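Local coordinates for single-stranded DNA-binding protein (Thermoanaerobacter tengcongensis, PDB 4GS3) that probably binds single-stranded DNA through the oligonucleotide/oligosaccharide-binding (OB) domain that makes up this N-terminal part of a longer protein, at residues P53-L66 and I94-P106. Numbering follows the deposited sequence.
Sequences PITISNRLFEGMNL and ILTVFARDISVVP
The ring of Phe98 meets CG2 of Thr55 obliquely, with CG2 3.9 Å from CD1, while a water sits over one face, offset toward the rim; Arg79 makes a cation-pi contact with the same ring. That water ties the strands together as well, accepting from Ser57 N and donating to Ala99 O. At the Phe61 ring, Met64 O lies in plane at the edge, across the type II turn 61-64. Thr55 has OG1 beside the backbone N (chi1 -62°), which puts CG2 anti to N and over toward Phe98 and leaves OG1 to take a hydrogen bond from Thr96 OG1 at 2.7 Å; Asn37 OD1 is a second partner of Thr55 OG1. A valine here would probably leave the Thr96 hydroxyl and Asn37 without their shared mate. Strands 53-57 and 94-99 pair in parallel, the one parallel pairing in the curled OB-fold barrel. Val97 N gives to Pro53 O, Thr55 N to Val97 O and Ala99 N to Thr55 O. On the other face from Thr55, Ile54 and Val97 run side by side, CD1 to CB 3.9 Å. After the corner at Arg100, whose guanidinium bridges to Glu75, Ile102 becomes the hub: the Ile56 side chain crosses it at about a right angle, its CD1 3.8 Å from Ile102 CG2, and Leu66 CD1 meets Ile102 CD1 tip to tip at 4.1 Å. Met64, bent at chi2 and chi3, brings SD within 3.8 Å of Ile102 CG2 as its side chain and that of Val104 slide past each other in opposite directions, CG against CG2.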
loop_
_atom_site.group_PDB
_atom_site.type_symbol
_atom_site.label_atom_id
_atom_site.label_comp_id
_atom_site.label_asym_id
_atom_site.label_seq_id
_atom_site.Cartn_x
_atom_site.Cartn_y
_atom_site.Cartn_z
ATOM N N PRO A 53 4.246 1.927 4.914
ATOM C CA PRO A 53 2.785 2.138 4.994
ATOM C C PRO A 53 2.177 2.416 3.641
ATOM O O PRO A 53 2.660 3.265 2.880
ATOM C CB PRO A 53 2.703 3.380 5.861
ATOM C CG PRO A 53 3.939 4.177 5.477
ATOM C CD PRO A 53 4.992 3.126 5.304
ATOM N N ILE A 54 1.104 1.695 3.340
ATOM C CA ILE A 54 0.348 1.858 2.124
ATOM C C ILE A 54 -1.105 2.238 2.483
ATOM O O ILE A 54 -1.663 1.704 3.440
ATOM C CB ILE A 54 0.321 0.571 1.274
ATOM C CG1 ILE A 54 1.691 -0.113 1.172
ATOM C CG2 ILE A 54 -0.263 0.838 -0.089
ATOM C CD1 ILE A 54 2.800 0.696 0.546
ATOM N N THR A 55 -1.704 3.080 1.669
ATOM C CA THR A 55 -3.129 3.390 1.720
ATOM C C THR A 55 -3.708 3.126 0.359
ATOM O O THR A 55 -3.118 3.554 -0.641
ATOM C CB THR A 55 -3.381 4.826 2.161
ATOM O OG1 THR A 55 -2.869 4.997 3.490
ATOM C CG2 THR A 55 -4.868 5.209 2.087
ATOM N N ILE A 56 -4.833 2.438 0.311
ATOM C CA ILE A 56 -5.432 2.111 -0.944
ATOM C C ILE A 56 -6.938 2.197 -0.866
ATOM O O ILE A 56 -7.579 1.791 0.111
ATOM C CB ILE A 56 -4.955 0.701 -1.357
ATOM C CG1 ILE A 56 -5.376 0.395 -2.784
ATOM C CG2 ILE A 56 -5.414 -0.402 -0.390
ATOM C CD1 ILE A 56 -4.494 -0.694 -3.423
ATOM N N SER A 57 -7.518 2.717 -1.947
ATOM C CA SER A 57 -8.951 2.745 -2.160
ATOM C C SER A 57 -9.451 1.377 -2.597
ATOM O O SER A 57 -8.808 0.701 -3.378
ATOM C CB SER A 57 -9.288 3.693 -3.286
ATOM O OG SER A 57 -10.667 3.588 -3.592
ATOM N N ASN A 58 -10.634 1.003 -2.134
ATOM C CA ASN A 58 -11.129 -0.281 -2.645
ATOM C C ASN A 58 -11.530 -0.161 -4.108
ATOM O O ASN A 58 -11.672 -1.219 -4.687
ATOM C CB ASN A 58 -12.256 -0.904 -1.857
ATOM C CG ASN A 58 -13.545 -0.154 -1.923
ATOM O OD1 ASN A 58 -13.541 1.017 -2.275
ATOM N ND2 ASN A 58 -14.623 -0.799 -1.577
ATOM N N ARG A 59 -11.560 0.994 -4.707
ATOM C CA ARG A 59 -11.668 1.047 -6.172
ATOM C C ARG A 59 -10.508 0.376 -6.871
ATOM O O ARG A 59 -10.652 -0.062 -7.977
ATOM C CB ARG A 59 -11.688 2.472 -6.727
ATOM C CG ARG A 59 -12.439 3.495 -5.957
ATOM C CD ARG A 59 -12.963 4.645 -6.780
ATOM N NE ARG A 59 -14.374 4.374 -6.784
ATOM C CZ ARG A 59 -15.039 3.835 -7.801
ATOM N NH1 ARG A 59 -16.306 3.509 -7.635
ATOM N NH2 ARG A 59 -14.416 3.594 -8.950
ATOM N N LEU A 60 -9.323 0.371 -6.276
ATOM C CA LEU A 60 -8.171 -0.100 -7.044
ATOM C C LEU A 60 -7.795 -1.545 -7.026
ATOM O O LEU A 60 -6.864 -2.006 -7.697
ATOM C CB LEU A 60 -6.910 0.553 -6.427
ATOM C CG LEU A 60 -6.654 1.934 -6.950
ATOM C CD1 LEU A 60 -5.348 2.400 -6.299
ATOM C CD2 LEU A 60 -6.526 2.072 -8.460
ATOM N N PHE A 61 -8.490 -2.207 -6.099
ATOM C CA PHE A 61 -8.069 -3.631 -5.971
ATOM C C PHE A 61 -9.319 -4.466 -6.141
ATOM O O PHE A 61 -9.337 -5.653 -5.776
ATOM C CB PHE A 61 -7.273 -3.891 -4.712
ATOM C CG PHE A 61 -7.954 -3.751 -3.358
ATOM C CD1 PHE A 61 -7.992 -2.543 -2.661
ATOM C CD2 PHE A 61 -8.568 -4.862 -2.781
ATOM C CE1 PHE A 61 -8.594 -2.423 -1.425
ATOM C CE2 PHE A 61 -9.182 -4.739 -1.548
ATOM C CZ PHE A 61 -9.248 -3.527 -0.895
ATOM N N GLU A 62 -10.342 -3.866 -6.746
ATOM C CA GLU A 62 -11.409 -4.712 -7.230
ATOM C C GLU A 62 -10.814 -5.803 -8.117
ATOM O O GLU A 62 -9.946 -5.569 -8.955
ATOM C CB GLU A 62 -12.432 -3.940 -8.050
ATOM C CG GLU A 62 -13.775 -4.660 -7.867
ATOM C CD GLU A 62 -14.552 -4.013 -6.719
ATOM O OE1 GLU A 62 -15.245 -3.026 -7.036
ATOM O OE2 GLU A 62 -14.463 -4.467 -5.559
ATOM N N GLY A 63 -11.235 -7.008 -7.840
ATOM C CA GLY A 63 -10.732 -8.154 -8.579
ATOM C C GLY A 63 -9.649 -8.911 -7.856
ATOM O O GLY A 63 -9.428 -10.122 -7.987
ATOM N N MET A 64 -8.899 -8.153 -7.024
ATOM C CA MET A 64 -7.795 -8.931 -6.457
ATOM C C MET A 64 -7.992 -9.083 -4.959
ATOM O O MET A 64 -8.724 -8.391 -4.259
ATOM C CB MET A 64 -6.474 -8.298 -6.818
ATOM C CG MET A 64 -5.967 -7.037 -6.171
ATOM S SD MET A 64 -5.592 -5.642 -7.288
ATOM C CE MET A 64 -4.569 -6.408 -8.511
ATOM N N ASN A 65 -7.247 -10.067 -4.488
ATOM C CA ASN A 65 -7.201 -10.382 -3.067
ATOM C C ASN A 65 -5.849 -9.846 -2.627
ATOM O O ASN A 65 -4.815 -10.103 -3.289
ATOM C CB ASN A 65 -7.479 -11.881 -2.837
ATOM C CG ASN A 65 -6.807 -12.402 -1.574
ATOM O OD1 ASN A 65 -5.571 -12.435 -1.438
ATOM N ND2 ASN A 65 -7.680 -12.823 -0.660
ATOM N N LEU A 66 -5.883 -9.086 -1.536
ATOM C CA LEU A 66 -4.684 -8.661 -0.837
ATOM C C LEU A 66 -4.544 -9.265 0.573
ATOM O O LEU A 66 -4.221 -8.541 1.530
ATOM C CB LEU A 66 -4.689 -7.126 -0.825
ATOM C CG LEU A 66 -4.712 -6.496 -2.229
ATOM C CD1 LEU A 66 -4.816 -4.968 -2.043
ATOM C CD2 LEU A 66 -3.514 -6.900 -3.058
ATOM N N ILE A 94 0.625 11.557 9.752
ATOM C CA ILE A 94 0.929 10.204 9.281
ATOM C C ILE A 94 1.494 10.320 7.878
ATOM O O ILE A 94 1.046 11.124 7.068
ATOM C CB ILE A 94 -0.305 9.300 9.373
ATOM C CG1 ILE A 94 -0.836 9.237 10.815
ATOM C CG2 ILE A 94 -0.049 7.938 8.780
ATOM C CD1 ILE A 94 0.021 8.515 11.777
ATOM N N LEU A 95 2.447 9.444 7.575
ATOM C CA LEU A 95 2.952 9.264 6.223
ATOM C C LEU A 95 2.384 7.996 5.654
ATOM O O LEU A 95 2.246 6.958 6.345
ATOM C CB LEU A 95 4.481 9.115 6.258
ATOM C CG LEU A 95 5.185 10.403 6.627
ATOM C CD1 LEU A 95 6.615 10.152 7.006
ATOM C CD2 LEU A 95 5.146 11.379 5.470
ATOM N N THR A 96 2.084 8.024 4.358
ATOM C CA THR A 96 1.642 6.829 3.667
ATOM C C THR A 96 2.018 6.892 2.219
ATOM O O THR A 96 2.106 7.997 1.644
ATOM C CB THR A 96 0.107 6.632 3.880
ATOM O OG1 THR A 96 -0.158 5.259 3.538
ATOM C CG2 THR A 96 -0.718 7.597 3.050
ATOM N N VAL A 97 2.157 5.736 1.596
ATOM C CA VAL A 97 2.239 5.628 0.152
ATOM C C VAL A 97 0.803 5.456 -0.305
ATOM O O VAL A 97 0.196 4.394 -0.097
ATOM C CB VAL A 97 3.136 4.491 -0.283
ATOM C CG1 VAL A 97 3.126 4.416 -1.829
ATOM C CG2 VAL A 97 4.545 4.625 0.255
ATOM N N PHE A 98 0.257 6.475 -0.940
ATOM C CA PHE A 98 -1.101 6.479 -1.427
ATOM C C PHE A 98 -1.082 5.853 -2.808
ATOM O O PHE A 98 -0.556 6.412 -3.766
ATOM C CB PHE A 98 -1.642 7.906 -1.458
ATOM C CG PHE A 98 -3.115 7.997 -1.707
ATOM C CD1 PHE A 98 -4.013 7.877 -0.659
ATOM C CD2 PHE A 98 -3.595 8.229 -2.954
ATOM C CE1 PHE A 98 -5.360 7.999 -0.856
ATOM C CE2 PHE A 98 -4.967 8.340 -3.185
ATOM C CZ PHE A 98 -5.849 8.211 -2.127
ATOM N N ALA A 99 -1.660 4.636 -2.921
ATOM C CA ALA A 99 -1.525 3.859 -4.115
ATOM C C ALA A 99 -2.329 4.467 -5.259
ATOM O O ALA A 99 -3.456 4.873 -5.098
ATOM C CB ALA A 99 -1.986 2.415 -3.852
ATOM N N ARG A 100 -1.683 4.478 -6.419
ATOM C CA ARG A 100 -2.341 4.806 -7.682
ATOM C C ARG A 100 -2.511 3.564 -8.536
ATOM O O ARG A 100 -3.447 3.536 -9.365
ATOM C CB ARG A 100 -1.524 5.883 -8.419
ATOM C CG ARG A 100 -1.706 7.184 -7.694
ATOM C CD ARG A 100 -1.072 8.276 -8.531
ATOM N NE ARG A 100 0.432 8.275 -8.431
ATOM C CZ ARG A 100 1.198 9.325 -8.150
ATOM N NH1 ARG A 100 2.511 9.216 -8.113
ATOM N NH2 ARG A 100 0.682 10.525 -7.915
ATOM N N ASP A 101 -1.645 2.577 -8.434
ATOM C CA ASP A 101 -1.702 1.379 -9.228
ATOM C C ASP A 101 -1.186 0.257 -8.388
ATOM O O ASP A 101 -0.242 0.423 -7.599
ATOM C CB ASP A 101 -0.862 1.485 -10.517
ATOM C CG ASP A 101 -1.127 0.183 -11.294
ATOM O OD1 ASP A 101 -2.276 -0.217 -11.517
ATOM O OD2 ASP A 101 -0.195 -0.523 -11.673
ATOM N N ILE A 102 -1.837 -0.903 -8.507
ATOM C CA ILE A 102 -1.397 -2.088 -7.801
ATOM C C ILE A 102 -1.574 -3.277 -8.753
ATOM O O ILE A 102 -2.592 -3.350 -9.465
ATOM C CB ILE A 102 -2.093 -2.298 -6.465
ATOM C CG1 ILE A 102 -1.441 -3.420 -5.594
ATOM C CG2 ILE A 102 -3.582 -2.536 -6.634
ATOM C CD1 ILE A 102 -1.743 -3.294 -4.101
ATOM N N SER A 103 -0.606 -4.160 -8.753
ATOM C CA SER A 103 -0.698 -5.398 -9.492
ATOM C C SER A 103 -0.200 -6.527 -8.589
ATOM O O SER A 103 0.888 -6.471 -8.030
ATOM C CB SER A 103 0.174 -5.341 -10.734
ATOM O OG SER A 103 -0.214 -4.380 -11.646
ATOM N N VAL A 104 -0.976 -7.588 -8.497
ATOM C CA VAL A 104 -0.588 -8.804 -7.782
ATOM C C VAL A 104 0.291 -9.593 -8.727
ATOM O O VAL A 104 -0.029 -9.786 -9.890
ATOM C CB VAL A 104 -1.795 -9.611 -7.301
ATOM C CG1 VAL A 104 -1.351 -10.885 -6.603
ATOM C CG2 VAL A 104 -2.661 -8.818 -6.297
ATOM N N VAL A 105 1.421 -10.094 -8.203
ATOM C CA VAL A 105 2.384 -10.849 -8.979
ATOM C C VAL A 105 2.687 -12.169 -8.278
ATOM O O VAL A 105 2.541 -12.296 -7.060
ATOM C CB VAL A 105 3.659 -10.037 -9.238
ATOM C CG1 VAL A 105 3.330 -8.802 -10.047
ATOM C CG2 VAL A 105 4.397 -9.701 -7.963
ATOM N N PRO A 106 3.177 -13.169 -9.022
ATOM C CA PRO A 106 3.580 -14.419 -8.384
ATOM C C PRO A 106 4.898 -14.280 -7.660
ATOM O O PRO A 106 5.658 -13.302 -7.797
ATOM C CB PRO A 106 3.622 -15.402 -9.560
ATOM C CG PRO A 106 3.852 -14.582 -10.753
ATOM C CD PRO A 106 3.283 -13.236 -10.483
HETATM O O HOH W 1 -5.697 4.556 -3.444
#